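Local coordinates for protein uncharacterized ACR, COG1565 superfamily (Burkholderia thailandensis, PDB 4F3N) that is of unknown cellular role but belongs to a methyltransferase superfamily, binds S-adenosyl-L-homocysteine, and may symmetrically dimethylate arginine side chains in proteins, at residues W75-R80 with P221-A226; E215-M220 with F296-F301; E273-A278 with H304-R309; M317-H322 with L334-A339. All coordinates share one frame; numbering follows the deposited sequence.

How the contacts relate
The four contacts run from the middle of the methyltransferase fold to its flank, and their chemistry changes along the way. Contact 2, its centre about 3 Å from the chain's centre, brings carboxylates together beside the cofactor site in a largely buried setting. Contact 1, about 18 Å out between centres, is partly open and relies on packing and one water. Contacts 1 and 3 share an antiparallel sheet, through neighbouring strands 223-228 and 271-274, but contact 3 is buried and polar, two tyrosine hydroxyls bonding to Glu273, one also weakly to His275. Contact 4 is strand pairing, buried about 14 Å out with Arg321 exposed at its end; its strand 336-342 neighbours strand 300-301 of contact 2.

Contact 1 of 4, residues W75-R80 with P221-A226; sequences WIPFSR and PVRLVA
Arg223 lies against the start of helix 78-87 in the conformer described here, one of two modelled. From CB the chain leaves beside the backbone N, and CG comes to 3.3 Å from Ser79 OG and almost as near to Ser79 CB. CD still faces that hydroxyl at longer range. In this conformer a bend at chi3 (96°) lays the guanidinium flat over Pro77, the N-cap residue: Pro77 CB sits 3.6 Å above the guanidinium plane, over its centre. At the tip, Arg223 NH1 lies 3.6 Å from Ser79 OG and Arg223 NH2 3.7 Å from Pro77 CB, neither as a hydrogen bond; the charge is taken by a salt bridge from NE to Glu234.

On the other side of the strand, Leu224 sends CD1 over one face of the Phe78 ring, a CH-pi contact 3.8 Å from the centroid. Val222 O meets the edge of the same ring, 3.6 Å from Phe78 CD1. No direct hydrogen bond joins the segments; one water accepts from both Phe78 N (2.9 Å) and Leu224 N (3.1 Å). Strand 223-228, paired with strands 231-239 and 271-274, thus meets the first turn of helix 78-87, while Leu316 and Pro328 also pack on Phe78.

Contact 2 of 4, residues E215-M220 with F296-F301; sequences EVLDAM and FIDYGF
Asp298, with the largest share of buried surface, meets the 215-220 loop through both carboxylate oxygens. OD2 accepts from Asp218 N at 3.0 Å, the donor standing above the carboxylate plane, and a water that accepts from Val216 N lies 2.8 Å from Asp298 OD2 and can donate to it. Asp298 OD1 is modelled 2.4 Å from Asp218 OD2, an unusually short distance whose exact value is doubtful; the carboxylate planes stand 80° apart. Tyr299 N donates to the anti lone pair of Asp298 OD1. Glu215 starts the loop where the neighbouring parallel strands 210-214 and 293-298 of the central Rossmann-like sheet end, and its N donates to Ile297 O at 2.8 Å in a nearly straight bond of 166°. Its OE1 lies at the edge of the Tyr299 ring and hydrogen-bonds to Thr113, a residue that binds S-adenosyl-L-homocysteine. A second water bridges Glu215 OE1 and Tyr299 OH. On the apolar side, Leu217 CD1 packs 3.9 Å from Phe296 CB, the two side chains crossing at about a right angle.

Contact 3 of 4, residues E273-A278 with H304-R309; sequences ETHDAA and HEYYHR
The backbones of Glu273 and Tyr307 keep well apart, their CA atoms 9.2 Å from each other, as the end of strand 271-274 faces the close of the short helix 303-306, where Tyr307 leaves helical geometry. Two tyrosine side chains from 304-309 bridge the gap, reaching both side chains and a backbone carbonyl of 273-278. They join the edge region of an antiparallel sheet to helix 303-306, which follows strands 293-298 and 300-301 where the chain leaves the central sheet of the methyltransferase fold.

Consecutive tyrosines reach across together. With CG anti to the backbone N (chi1 -168°), Tyr306 extends its ring toward the strand and donates from OH to Glu273 OE1 at 2.6 Å, meeting the oxygen on its anti side, 22° out of the carboxylate plane. Glu273 is bent at chi2, which turns its carboxylate back toward that hydroxyl, while its OE2 is held by the backbone N atoms of Thr315 and Leu316. His275, the N-cap residue of helix 276-288, approaches Tyr306 from the opposite direction. Its ring edge points at the tyrosine face in an offset edge-to-face pair, planes 87° apart, and its NE2 gives Tyr306 OH a weak bond of 2.9 Å. Tyr306 CD1 sits 3.5 Å above the plane of the Tyr307 ring, over its centre. Tyr307 OH donates to the backbone carbonyl Glu273 O at 2.7 Å, in the carbonyl plane.

Contact 4 of 4, residues M317-H322 with L334-A339; sequences MCHYRH and LQDITA. With SO4 (sulfate ion), chain B.
Backbone bonds come first: Met317 and Thr338 exchange a pair, Met317 N to Thr338 O at 3.0 Å and Thr338 N to Met317 O at 2.9 Å, and His319 and Asp336 exchange a looser pair through their N and O atoms, each 3.2 Å, with the donor to Asp336 O standing above the carbonyl plane. Between them, Cys318 faces Ile337 as a non-hydrogen-bonded pair. This antiparallel ladder forms the middle of a small mixed sheet, with strands 324-325 and 300-301 on its outer sides.

Apolar packing is modest: Cys318 SG lies 4.1 Å from Ile337 CG1, and Tyr320 CE1 touches Leu334 CB.

Among polar side chains, the His319 ring runs alongside Asp336 and turns its edge to Thr338 OG1; His319 ND1, 4.0 Å from Asp336 OD2, is buried without a partner. Gln335 lies across Tyr320; its OE1 accepts from His325 NE2 and its NE2 donates to the backbone O of Asp327. Water joins Arg321 N to Leu334 O, and Arg321 grips a sulfate, probably from the crystallisation liquor, NE to O3 at 3.0 Å and NH2 to O1 at 2.8 Å.

Contact 1 of 4, residues W75-R80 with P221-A226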
loop_
_atom_site.group_PDB
_atom_site.type_symbol
_atom_site.label_atom_id
_atom_site.label_comp_id
_atom_site.label_asym_id
_atom_site.label_seq_id
_atom_site.Cartn_x
_atom_site.Cartn_y
_atom_site.Cartn_z
ATOM N N TRP A 75 -9.409 25.632 -7.721
ATOM C CA TRP A 75 -9.309 24.207 -8.073
ATOM C C TRP A 75 -7.941 23.653 -7.833
ATOM O O TRP A 75 -6.921 24.281 -8.218
ATOM C CB TRP A 75 -9.667 24.039 -9.536
ATOM C CG TRP A 75 -9.819 22.644 -10.096
ATOM C CD1 TRP A 75 -10.991 21.948 -10.310
ATOM C CD2 TRP A 75 -8.742 21.757 -10.595
ATOM N NE1 TRP A 75 -10.734 20.696 -10.841
ATOM C CE2 TRP A 75 -9.394 20.534 -11.047
ATOM C CE3 TRP A 75 -7.351 21.850 -10.682
ATOM C CZ2 TRP A 75 -8.688 19.470 -11.556
ATOM C CZ3 TRP A 75 -6.649 20.781 -11.236
ATOM C CH2 TRP A 75 -7.296 19.622 -11.671
ATOM N N ILE A 76 -7.896 22.468 -7.222
ATOM C CA ILE A 76 -6.657 21.709 -7.092
ATOM C C ILE A 76 -6.874 20.254 -7.521
ATOM O O ILE A 76 -8.007 19.717 -7.436
ATOM C CB ILE A 76 -6.112 21.735 -5.652
ATOM C CG1 ILE A 76 -7.113 21.107 -4.662
ATOM C CG2 ILE A 76 -5.800 23.159 -5.278
ATOM C CD1 ILE A 76 -6.554 20.899 -3.252
ATOM N N PRO A 77 -5.815 19.608 -8.010
ATOM C CA PRO A 77 -6.017 18.184 -8.317
ATOM C C PRO A 77 -6.331 17.350 -7.049
ATOM O O PRO A 77 -5.977 17.745 -5.940
ATOM C CB PRO A 77 -4.698 17.766 -8.975
ATOM C CG PRO A 77 -3.711 18.787 -8.588
ATOM C CD PRO A 77 -4.415 20.051 -8.221
ATOM N N PHE A 78 -6.986 16.201 -7.218
ATOM C CA PHE A 78 -7.333 15.380 -6.071
ATOM C C PHE A 78 -6.088 14.869 -5.351
ATOM O O PHE A 78 -6.099 14.692 -4.116
ATOM C CB PHE A 78 -8.221 14.213 -6.472
ATOM C CG PHE A 78 -8.761 13.471 -5.299
ATOM C CD1 PHE A 78 -8.246 12.238 -4.957
ATOM C CD2 PHE A 78 -9.744 14.049 -4.469
ATOM C CE1 PHE A 78 -8.713 11.564 -3.852
ATOM C CE2 PHE A 78 -10.171 13.381 -3.342
ATOM C CZ PHE A 78 -9.641 12.144 -3.033
ATOM N N SER A 79 -5.025 14.649 -6.110
ATOM C CA SER A 79 -3.739 14.177 -5.515
ATOM C C SER A 79 -3.274 15.131 -4.410
ATOM O O SER A 79 -2.734 14.716 -3.379
ATOM C CB SER A 79 -2.658 14.037 -6.589
ATOM O OG SER A 79 -2.593 15.207 -7.437
ATOM N N ARG A 80 -3.451 16.418 -4.664
ATOM C CA ARG A 80 -2.958 17.443 -3.732
ATOM C C ARG A 80 -3.841 17.433 -2.459
ATOM O O ARG A 80 -3.351 17.516 -1.337
ATOM C CB ARG A 80 -2.976 18.797 -4.397
ATOM C CG ARG A 80 -2.561 19.928 -3.463
ATOM C CD ARG A 80 -1.164 19.776 -2.892
ATOM N NE ARG A 80 -0.890 20.957 -2.084
ATOM C CZ ARG A 80 0.166 21.095 -1.302
ATOM N NH1 ARG A 80 1.096 20.132 -1.214
ATOM N NH2 ARG A 80 0.274 22.197 -0.581
ATOM N N PRO A 221 -0.944 9.276 -2.996
ATOM C CA PRO A 221 -1.968 10.111 -3.610
ATOM C C PRO A 221 -2.312 9.682 -5.018
ATOM O O PRO A 221 -1.425 9.327 -5.806
ATOM C CB PRO A 221 -1.296 11.499 -3.613
ATOM C CG PRO A 221 -0.418 11.489 -2.441
ATOM C CD PRO A 221 0.084 10.083 -2.313
ATOM N N VAL A 222 -3.599 9.717 -5.338
ATOM C CA VAL A 222 -4.057 9.418 -6.696
ATOM C C VAL A 222 -4.685 10.668 -7.303
ATOM O O VAL A 222 -5.124 11.561 -6.567
ATOM C CB VAL A 222 -5.078 8.266 -6.746
ATOM C CG1 VAL A 222 -4.442 6.961 -6.236
ATOM C CG2 VAL A 222 -6.381 8.585 -5.951
ATOM N N ARG A 223 -4.689 10.740 -8.635
ATOM C CA ARG A 223 -5.499 11.745 -9.314
ATOM C C ARG A 223 -6.780 11.043 -9.767
ATOM O O ARG A 223 -6.808 9.832 -9.947
ATOM C CB ARG A 223 -4.702 12.397 -10.446
ATOM C CG ARG A 223 -3.670 13.382 -9.914
ATOM C CD ARG A 223 -2.628 13.839 -10.942
ATOM N NE ARG A 223 -2.973 15.098 -11.570
ATOM C CZ ARG A 223 -2.329 16.263 -11.393
ATOM N NH1 ARG A 223 -1.263 16.365 -10.602
ATOM N NH2 ARG A 223 -2.744 17.346 -12.030
ATOM N N LEU A 224 -7.848 11.796 -9.925
ATOM C CA LEU A 224 -9.082 11.261 -10.432
ATOM C C LEU A 224 -9.315 11.759 -11.845
ATOM O O LEU A 224 -9.032 12.913 -12.194
ATOM C CB LEU A 224 -10.226 11.684 -9.529
ATOM C CG LEU A 224 -10.112 11.214 -8.062
ATOM C CD1 LEU A 224 -11.219 11.757 -7.162
ATOM C CD2 LEU A 224 -10.133 9.691 -8.007
ATOM N N VAL A 225 -9.854 10.881 -12.671
ATOM C CA VAL A 225 -10.111 11.244 -14.056
ATOM C C VAL A 225 -11.525 10.833 -14.403
ATOM O O VAL A 225 -12.020 9.815 -13.896
ATOM C CB VAL A 225 -9.087 10.601 -15.004
ATOM C CG1 VAL A 225 -7.684 11.140 -14.708
ATOM C CG2 VAL A 225 -9.104 9.045 -14.956
ATOM N N ALA A 226 -12.194 11.636 -15.226
ATOM C CA ALA A 226 -13.596 11.399 -15.540
ATOM C C ALA A 226 -13.790 11.476 -17.042
ATOM O O ALA A 226 -13.263 12.373 -17.695
ATOM C CB ALA A 226 -14.493 12.447 -14.860
HETATM O O HOH W 1 -7.249 14.808 -9.729
#

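Contact 2 of 4, residues E215-M220 with F296-F301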
loop_
_atom_site.group_PDB
_atom_site.type_symbol
_atom_site.label_atom_id
_atom_site.label_comp_id
_atom_site.label_asym_id
_atom_site.label_seq_id
_atom_site.Cartn_x
_atom_site.Cartn_y
_atom_site.Cartn_z
ATOM N N GLU A 215 0.724 -2.790 2.012
ATOM C CA GLU A 215 -0.317 -1.778 2.022
ATOM C C GLU A 215 0.202 -0.340 2.087
ATOM O O GLU A 215 -0.348 0.495 2.836
ATOM C CB GLU A 215 -1.291 -2.093 3.171
ATOM C CG GLU A 215 -2.183 -3.245 2.794
ATOM C CD GLU A 215 -3.282 -3.482 3.812
ATOM O OE1 GLU A 215 -4.153 -2.641 3.889
ATOM O OE2 GLU A 215 -3.174 -4.459 4.553
ATOM N N VAL A 216 1.244 -0.040 1.311
ATOM C CA VAL A 216 1.719 1.320 1.202
ATOM C C VAL A 216 1.373 1.964 -0.129
ATOM O O VAL A 216 1.127 3.186 -0.154
ATOM C CB VAL A 216 3.236 1.462 1.511
ATOM C CG1 VAL A 216 3.516 1.010 2.950
ATOM C CG2 VAL A 216 4.096 0.667 0.577
ATOM N N LEU A 217 1.296 1.189 -1.208
ATOM C CA LEU A 217 0.954 1.754 -2.516
ATOM C C LEU A 217 -0.460 2.317 -2.545
ATOM O O LEU A 217 -0.703 3.410 -3.171
ATOM C CB LEU A 217 1.145 0.734 -3.622
ATOM C CG LEU A 217 2.581 0.224 -3.874
ATOM C CD1 LEU A 217 2.542 -0.841 -4.966
ATOM C CD2 LEU A 217 3.614 1.324 -4.207
ATOM N N ASP A 218 -1.366 1.663 -1.805
ATOM C CA ASP A 218 -2.776 2.051 -1.784
ATOM C C ASP A 218 -3.024 3.403 -1.121
ATOM O O ASP A 218 -4.090 3.957 -1.309
ATOM C CB ASP A 218 -3.649 0.963 -1.152
ATOM C CG ASP A 218 -3.344 0.735 0.299
ATOM O OD1 ASP A 218 -3.336 1.725 1.054
ATOM O OD2 ASP A 218 -3.099 -0.436 0.719
ATOM N N ALA A 219 -2.043 3.926 -0.388
ATOM C CA ALA A 219 -2.249 5.191 0.378
ATOM C C ALA A 219 -1.468 6.337 -0.224
ATOM O O ALA A 219 -1.472 7.449 0.314
ATOM C CB ALA A 219 -1.849 5.014 1.821
ATOM N N MET A 220 -0.834 6.072 -1.362
ATOM C CA MET A 220 -0.152 7.146 -2.090
ATOM C C MET A 220 -1.153 7.957 -2.928
ATOM O O MET A 220 -2.134 7.415 -3.445
ATOM C CB MET A 220 0.970 6.579 -2.905
ATOM C CG MET A 220 2.000 5.966 -1.972
ATOM S SD MET A 220 3.435 5.308 -2.777
ATOM C CE MET A 220 4.354 4.639 -1.396
ATOM N N PHE A 296 5.831 -5.928 -2.985
ATOM C CA PHE A 296 4.686 -5.078 -2.669
ATOM C C PHE A 296 3.439 -5.905 -2.524
ATOM O O PHE A 296 3.147 -6.713 -3.396
ATOM C CB PHE A 296 4.507 -4.001 -3.738
ATOM C CG PHE A 296 5.700 -3.096 -3.860
ATOM C CD1 PHE A 296 5.937 -2.086 -2.929
ATOM C CD2 PHE A 296 6.606 -3.277 -4.881
ATOM C CE1 PHE A 296 7.046 -1.234 -3.062
ATOM C CE2 PHE A 296 7.740 -2.472 -4.974
ATOM C CZ PHE A 296 7.944 -1.454 -4.079
ATOM N N ILE A 297 2.762 -5.773 -1.389
ATOM C CA ILE A 297 1.558 -6.497 -1.073
ATOM C C ILE A 297 0.437 -5.482 -0.998
ATOM O O ILE A 297 0.554 -4.489 -0.253
ATOM C CB ILE A 297 1.660 -7.190 0.308
ATOM C CG1 ILE A 297 2.925 -8.094 0.318
ATOM C CG2 ILE A 297 0.388 -8.032 0.591
ATOM C CD1 ILE A 297 3.969 -7.650 1.318
ATOM N N ASP A 298 -0.617 -5.689 -1.768
ATOM C CA ASP A 298 -1.716 -4.726 -1.756
ATOM C C ASP A 298 -2.911 -5.245 -2.506
ATOM O O ASP A 298 -2.830 -6.182 -3.314
ATOM C CB ASP A 298 -1.251 -3.391 -2.357
ATOM C CG ASP A 298 -1.625 -2.186 -1.545
ATOM O OD1 ASP A 298 -2.762 -2.138 -0.979
ATOM O OD2 ASP A 298 -0.778 -1.260 -1.458
ATOM N N TYR A 299 -4.035 -4.603 -2.242
ATOM C CA TYR A 299 -5.258 -4.887 -2.981
ATOM C C TYR A 299 -5.318 -4.133 -4.298
ATOM O O TYR A 299 -4.936 -2.949 -4.412
ATOM C CB TYR A 299 -6.467 -4.616 -2.102
ATOM C CG TYR A 299 -6.439 -3.307 -1.307
ATOM C CD1 TYR A 299 -5.923 -3.260 0.004
ATOM C CD2 TYR A 299 -6.927 -2.134 -1.850
ATOM C CE1 TYR A 299 -5.934 -2.089 0.745
ATOM C CE2 TYR A 299 -6.912 -0.933 -1.110
ATOM C CZ TYR A 299 -6.423 -0.929 0.179
ATOM O OH TYR A 299 -6.403 0.239 0.910
ATOM N N GLY A 300 -5.722 -4.840 -5.321
ATOM C CA GLY A 300 -5.802 -4.285 -6.665
ATOM C C GLY A 300 -5.782 -5.317 -7.767
ATOM O O GLY A 300 -6.048 -6.498 -7.509
ATOM N N PHE A 301 -5.540 -4.873 -9.003
ATOM C CA PHE A 301 -5.770 -5.721 -10.169
ATOM C C PHE A 301 -4.882 -5.248 -11.296
ATOM O O PHE A 301 -4.434 -4.100 -11.309
ATOM C CB PHE A 301 -7.249 -5.640 -10.698
ATOM C CG PHE A 301 -8.322 -5.514 -9.637
ATOM C CD1 PHE A 301 -8.883 -6.639 -9.080
ATOM C CD2 PHE A 301 -8.836 -4.270 -9.273
ATOM C CE1 PHE A 301 -9.855 -6.543 -8.103
ATOM C CE2 PHE A 301 -9.812 -4.155 -8.280
ATOM C CZ PHE A 301 -10.335 -5.303 -7.709
HETATM O O HOH W 2 -5.037 -0.072 3.402
HETATM O O HOH W 3 1.928 -1.810 -0.983
#

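Contact 3 of 4, residues E273-A278 with H304-R309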
loop_
_atom_site.group_PDB
_atom_site.type_symbol
_atom_site.label_atom_id
_atom_site.label_comp_id
_atom_site.label_asym_id
_atom_site.label_seq_id
_atom_site.Cartn_x
_atom_site.Cartn_y
_atom_site.Cartn_z
ATOM N N GLU A 273 -9.202 6.278 -11.099
ATOM C CA GLU A 273 -7.990 6.834 -10.505
ATOM C C GLU A 273 -6.822 6.556 -11.397
ATOM O O GLU A 273 -6.776 5.496 -12.041
ATOM C CB GLU A 273 -7.672 6.154 -9.166
ATOM C CG GLU A 273 -8.741 6.233 -8.119
ATOM C CD GLU A 273 -9.851 5.233 -8.352
ATOM O OE1 GLU A 273 -9.551 4.137 -8.887
ATOM O OE2 GLU A 273 -11.017 5.537 -8.019
ATOM N N THR A 274 -5.887 7.511 -11.443
ATOM C CA THR A 274 -4.535 7.270 -11.877
ATOM C C THR A 274 -3.555 7.302 -10.673
ATOM O O THR A 274 -3.829 7.914 -9.627
ATOM C CB THR A 274 -4.080 8.231 -12.994
ATOM O OG1 THR A 274 -4.016 9.564 -12.492
ATOM C CG2 THR A 274 -5.074 8.188 -14.176
ATOM N N HIS A 275 -2.427 6.615 -10.857
ATOM C CA HIS A 275 -1.473 6.285 -9.783
ATOM C C HIS A 275 -0.076 6.773 -10.025
ATOM O O HIS A 275 0.899 6.037 -9.799
ATOM C CB HIS A 275 -1.462 4.772 -9.543
ATOM C CG HIS A 275 -2.833 4.196 -9.413
ATOM N ND1 HIS A 275 -3.533 3.814 -10.480
ATOM C CD2 HIS A 275 -3.589 3.908 -8.313
ATOM C CE1 HIS A 275 -4.711 3.345 -10.079
ATOM N NE2 HIS A 275 -4.751 3.411 -8.751
ATOM N N ASP A 276 0.059 8.019 -10.497
ATOM C CA ASP A 276 1.392 8.587 -10.802
ATOM C C ASP A 276 2.335 8.500 -9.589
ATOM O O ASP A 276 3.529 8.194 -9.765
ATOM C CB ASP A 276 1.326 10.038 -11.302
ATOM C CG ASP A 276 0.651 10.177 -12.665
ATOM O OD1 ASP A 276 0.846 9.335 -13.533
ATOM O OD2 ASP A 276 -0.058 11.157 -12.882
ATOM N N ALA A 277 1.829 8.754 -8.378
ATOM C CA ALA A 277 2.705 8.808 -7.204
ATOM C C ALA A 277 3.247 7.431 -6.879
ATOM O O ALA A 277 4.414 7.277 -6.538
ATOM C CB ALA A 277 2.000 9.396 -5.990
ATOM N N ALA A 278 2.387 6.437 -6.946
ATOM C CA ALA A 278 2.835 5.049 -6.738
ATOM C C ALA A 278 3.821 4.573 -7.776
ATOM O O ALA A 278 4.791 3.859 -7.466
ATOM C CB ALA A 278 1.629 4.101 -6.655
ATOM N N HIS A 304 -6.531 -4.391 -17.179
ATOM C CA HIS A 304 -7.776 -4.818 -17.863
ATOM C C HIS A 304 -8.935 -4.924 -16.908
ATOM O O HIS A 304 -10.075 -4.509 -17.203
ATOM C CB HIS A 304 -7.547 -6.167 -18.551
ATOM N N GLU A 305 -8.650 -5.466 -15.734
ATOM C CA GLU A 305 -9.615 -5.605 -14.686
ATOM C C GLU A 305 -9.830 -4.327 -13.888
ATOM O O GLU A 305 -10.951 -4.016 -13.421
ATOM C CB GLU A 305 -9.130 -6.715 -13.781
ATOM C CG GLU A 305 -10.043 -7.060 -12.635
ATOM C CD GLU A 305 -9.742 -8.441 -12.073
ATOM O OE1 GLU A 305 -8.732 -9.067 -12.502
ATOM O OE2 GLU A 305 -10.521 -8.895 -11.207
ATOM N N TYR A 306 -8.740 -3.614 -13.646
ATOM C CA TYR A 306 -8.837 -2.358 -12.885
ATOM C C TYR A 306 -9.783 -1.387 -13.613
ATOM O O TYR A 306 -10.662 -0.797 -12.997
ATOM C CB TYR A 306 -7.461 -1.713 -12.702
ATOM C CG TYR A 306 -7.471 -0.582 -11.693
ATOM C CD1 TYR A 306 -7.974 0.659 -12.009
ATOM C CD2 TYR A 306 -6.979 -0.776 -10.419
ATOM C CE1 TYR A 306 -8.022 1.690 -11.075
ATOM C CE2 TYR A 306 -6.981 0.251 -9.493
ATOM C CZ TYR A 306 -7.518 1.468 -9.822
ATOM O OH TYR A 306 -7.533 2.461 -8.893
ATOM N N TYR A 307 -9.584 -1.261 -14.913
ATOM C CA TYR A 307 -10.327 -0.304 -15.761
ATOM C C TYR A 307 -11.398 -1.018 -16.570
ATOM O O TYR A 307 -11.718 -0.627 -17.685
ATOM C CB TYR A 307 -9.354 0.461 -16.653
ATOM C CG TYR A 307 -8.378 1.333 -15.891
ATOM C CD1 TYR A 307 -8.819 2.378 -15.099
ATOM C CD2 TYR A 307 -7.017 1.134 -15.986
ATOM C CE1 TYR A 307 -7.917 3.178 -14.416
ATOM C CE2 TYR A 307 -6.122 1.926 -15.316
ATOM C CZ TYR A 307 -6.575 2.962 -14.519
ATOM O OH TYR A 307 -5.677 3.742 -13.811
ATOM N N HIS A 308 -11.980 -2.050 -15.985
ATOM C CA HIS A 308 -13.072 -2.769 -16.606
ATOM C C HIS A 308 -14.239 -1.832 -16.877
ATOM O O HIS A 308 -14.520 -0.897 -16.082
ATOM C CB HIS A 308 -13.527 -3.872 -15.669
ATOM C CG HIS A 308 -14.348 -4.926 -16.336
ATOM N ND1 HIS A 308 -15.673 -4.802 -16.522
ATOM C CD2 HIS A 308 -13.984 -6.148 -16.888
ATOM C CE1 HIS A 308 -16.138 -5.904 -17.149
ATOM N NE2 HIS A 308 -15.102 -6.720 -17.374
ATOM N N ARG A 309 -14.954 -2.098 -17.980
ATOM C CA ARG A 309 -16.120 -1.295 -18.395
ATOM C C ARG A 309 -17.117 -1.097 -17.255
ATOM O O ARG A 309 -17.704 -0.022 -17.115
ATOM C CB ARG A 309 -16.850 -1.978 -19.590
#

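Contact 4 of 4, residues M317-H322 with L334-A339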
loop_
_atom_site.group_PDB
_atom_site.type_symbol
_atom_site.label_atom_id
_atom_site.label_comp_id
_atom_site.label_asym_id
_atom_site.label_seq_id
_atom_site.Cartn_x
_atom_site.Cartn_y
_atom_site.Cartn_z
ATOM N N MET A 317 -11.912 4.573 -1.805
ATOM C CA MET A 317 -12.712 4.223 -0.648
ATOM C C MET A 317 -12.120 4.889 0.573
ATOM O O MET A 317 -10.910 4.961 0.730
ATOM C CB MET A 317 -12.791 2.715 -0.455
ATOM C CG MET A 317 -13.918 2.245 0.465
ATOM S SD MET A 317 -15.610 2.744 0.035
ATOM C CE MET A 317 -15.774 2.438 -1.736
ATOM N N CYS A 318 -13.015 5.389 1.420
ATOM C CA CYS A 318 -12.669 6.067 2.641
ATOM C C CYS A 318 -13.161 5.254 3.840
ATOM O O CYS A 318 -14.145 4.513 3.736
ATOM C CB CYS A 318 -13.292 7.463 2.658
ATOM S SG CYS A 318 -12.946 8.408 1.152
ATOM N N HIS A 319 -12.463 5.392 4.957
ATOM C CA HIS A 319 -12.824 4.684 6.176
ATOM C C HIS A 319 -12.836 5.645 7.307
ATOM O O HIS A 319 -11.797 6.154 7.679
ATOM C CB HIS A 319 -11.831 3.558 6.461
ATOM C CG HIS A 319 -11.643 2.637 5.301
ATOM N ND1 HIS A 319 -10.733 2.880 4.335
ATOM C CD2 HIS A 319 -12.303 1.481 4.938
ATOM C CE1 HIS A 319 -10.814 1.908 3.400
ATOM N NE2 HIS A 319 -11.759 1.057 3.767
ATOM N N TYR A 320 -14.020 5.849 7.877
ATOM C CA TYR A 320 -14.209 6.747 9.002
ATOM C C TYR A 320 -14.816 5.934 10.149
ATOM O O TYR A 320 -15.933 5.430 10.019
ATOM C CB TYR A 320 -15.115 7.902 8.593
ATOM C CG TYR A 320 -15.442 8.851 9.735
ATOM C CD1 TYR A 320 -14.448 9.544 10.390
ATOM C CD2 TYR A 320 -16.744 8.993 10.200
ATOM C CE1 TYR A 320 -14.730 10.402 11.455
ATOM C CE2 TYR A 320 -17.028 9.851 11.245
ATOM C CZ TYR A 320 -16.029 10.532 11.894
ATOM O OH TYR A 320 -16.337 11.396 12.964
ATOM N N ARG A 321 -14.061 5.834 11.246
ATOM C CA ARG A 321 -14.449 5.014 12.408
ATOM C C ARG A 321 -14.803 3.612 11.897
ATOM O O ARG A 321 -15.905 3.100 12.133
ATOM C CB ARG A 321 -15.606 5.647 13.165
ATOM C CG ARG A 321 -15.295 7.054 13.669
ATOM C CD ARG A 321 -16.557 7.757 14.093
ATOM N NE ARG A 321 -17.072 7.338 15.406
ATOM C CZ ARG A 321 -16.934 8.018 16.555
ATOM N NH1 ARG A 321 -16.260 9.159 16.605
ATOM N NH2 ARG A 321 -17.501 7.555 17.677
ATOM N N HIS A 322 -13.874 3.047 11.134
ATOM C CA HIS A 322 -14.059 1.746 10.500
ATOM C C HIS A 322 -15.466 1.604 9.945
ATOM O O HIS A 322 -16.225 0.707 10.328
ATOM C CB HIS A 322 -13.706 0.635 11.498
ATOM N N LEU A 334 -9.344 12.919 9.748
ATOM C CA LEU A 334 -9.872 11.923 10.692
ATOM C C LEU A 334 -10.300 10.621 10.035
ATOM O O LEU A 334 -10.794 9.709 10.705
ATOM C CB LEU A 334 -11.044 12.492 11.492
ATOM C CG LEU A 334 -10.798 13.814 12.209
ATOM C CD1 LEU A 334 -12.061 14.228 12.988
ATOM C CD2 LEU A 334 -9.590 13.731 13.144
ATOM N N GLN A 335 -10.130 10.518 8.711
ATOM C CA GLN A 335 -10.411 9.295 8.022
ATOM C C GLN A 335 -9.296 8.974 7.013
ATOM O O GLN A 335 -8.561 9.870 6.572
ATOM C CB GLN A 335 -11.790 9.357 7.324
ATOM C CG GLN A 335 -11.876 10.378 6.185
ATOM C CD GLN A 335 -13.121 10.205 5.336
ATOM O OE1 GLN A 335 -14.121 9.594 5.757
ATOM N NE2 GLN A 335 -13.087 10.758 4.112
ATOM N N ASP A 336 -9.215 7.690 6.683
ATOM C CA ASP A 336 -8.301 7.139 5.679
ATOM C C ASP A 336 -8.925 7.378 4.305
ATOM O O ASP A 336 -10.134 7.408 4.177
ATOM C CB ASP A 336 -8.233 5.612 5.917
ATOM C CG ASP A 336 -7.062 4.960 5.302
ATOM O OD1 ASP A 336 -6.255 5.641 4.636
ATOM O OD2 ASP A 336 -6.957 3.726 5.510
ATOM N N ILE A 337 -8.084 7.524 3.286
ATOM C CA ILE A 337 -8.526 7.559 1.896
ATOM C C ILE A 337 -7.568 6.634 1.141
ATOM O O ILE A 337 -6.343 6.800 1.247
ATOM C CB ILE A 337 -8.450 8.971 1.248
ATOM C CG1 ILE A 337 -9.255 10.018 2.073
ATOM C CG2 ILE A 337 -8.982 8.883 -0.193
ATOM C CD1 ILE A 337 -9.045 11.473 1.648
ATOM N N THR A 338 -8.090 5.618 0.454
ATOM C CA THR A 338 -7.215 4.694 -0.268
ATOM C C THR A 338 -7.786 4.458 -1.651
ATOM O O THR A 338 -8.928 4.720 -1.918
ATOM C CB THR A 338 -7.083 3.299 0.427
ATOM O OG1 THR A 338 -8.370 2.680 0.511
ATOM C CG2 THR A 338 -6.495 3.426 1.817
ATOM N N ALA A 339 -6.959 3.951 -2.536
ATOM C CA ALA A 339 -7.419 3.477 -3.819
ATOM C C ALA A 339 -6.775 2.126 -4.008
ATOM O O ALA A 339 -5.721 1.885 -3.472
ATOM C CB ALA A 339 -6.959 4.390 -4.929
HETATM S S SO4 B . -18.638 4.320 16.779
HETATM O O1 SO4 B . -19.412 5.567 17.057
HETATM O O2 SO4 B . -19.529 3.138 16.703
HETATM O O3 SO4 B . -17.949 4.511 15.467
HETATM O O4 SO4 B . -17.608 4.053 17.825
HETATM O O HOH W 4 -11.542 7.272 11.574
#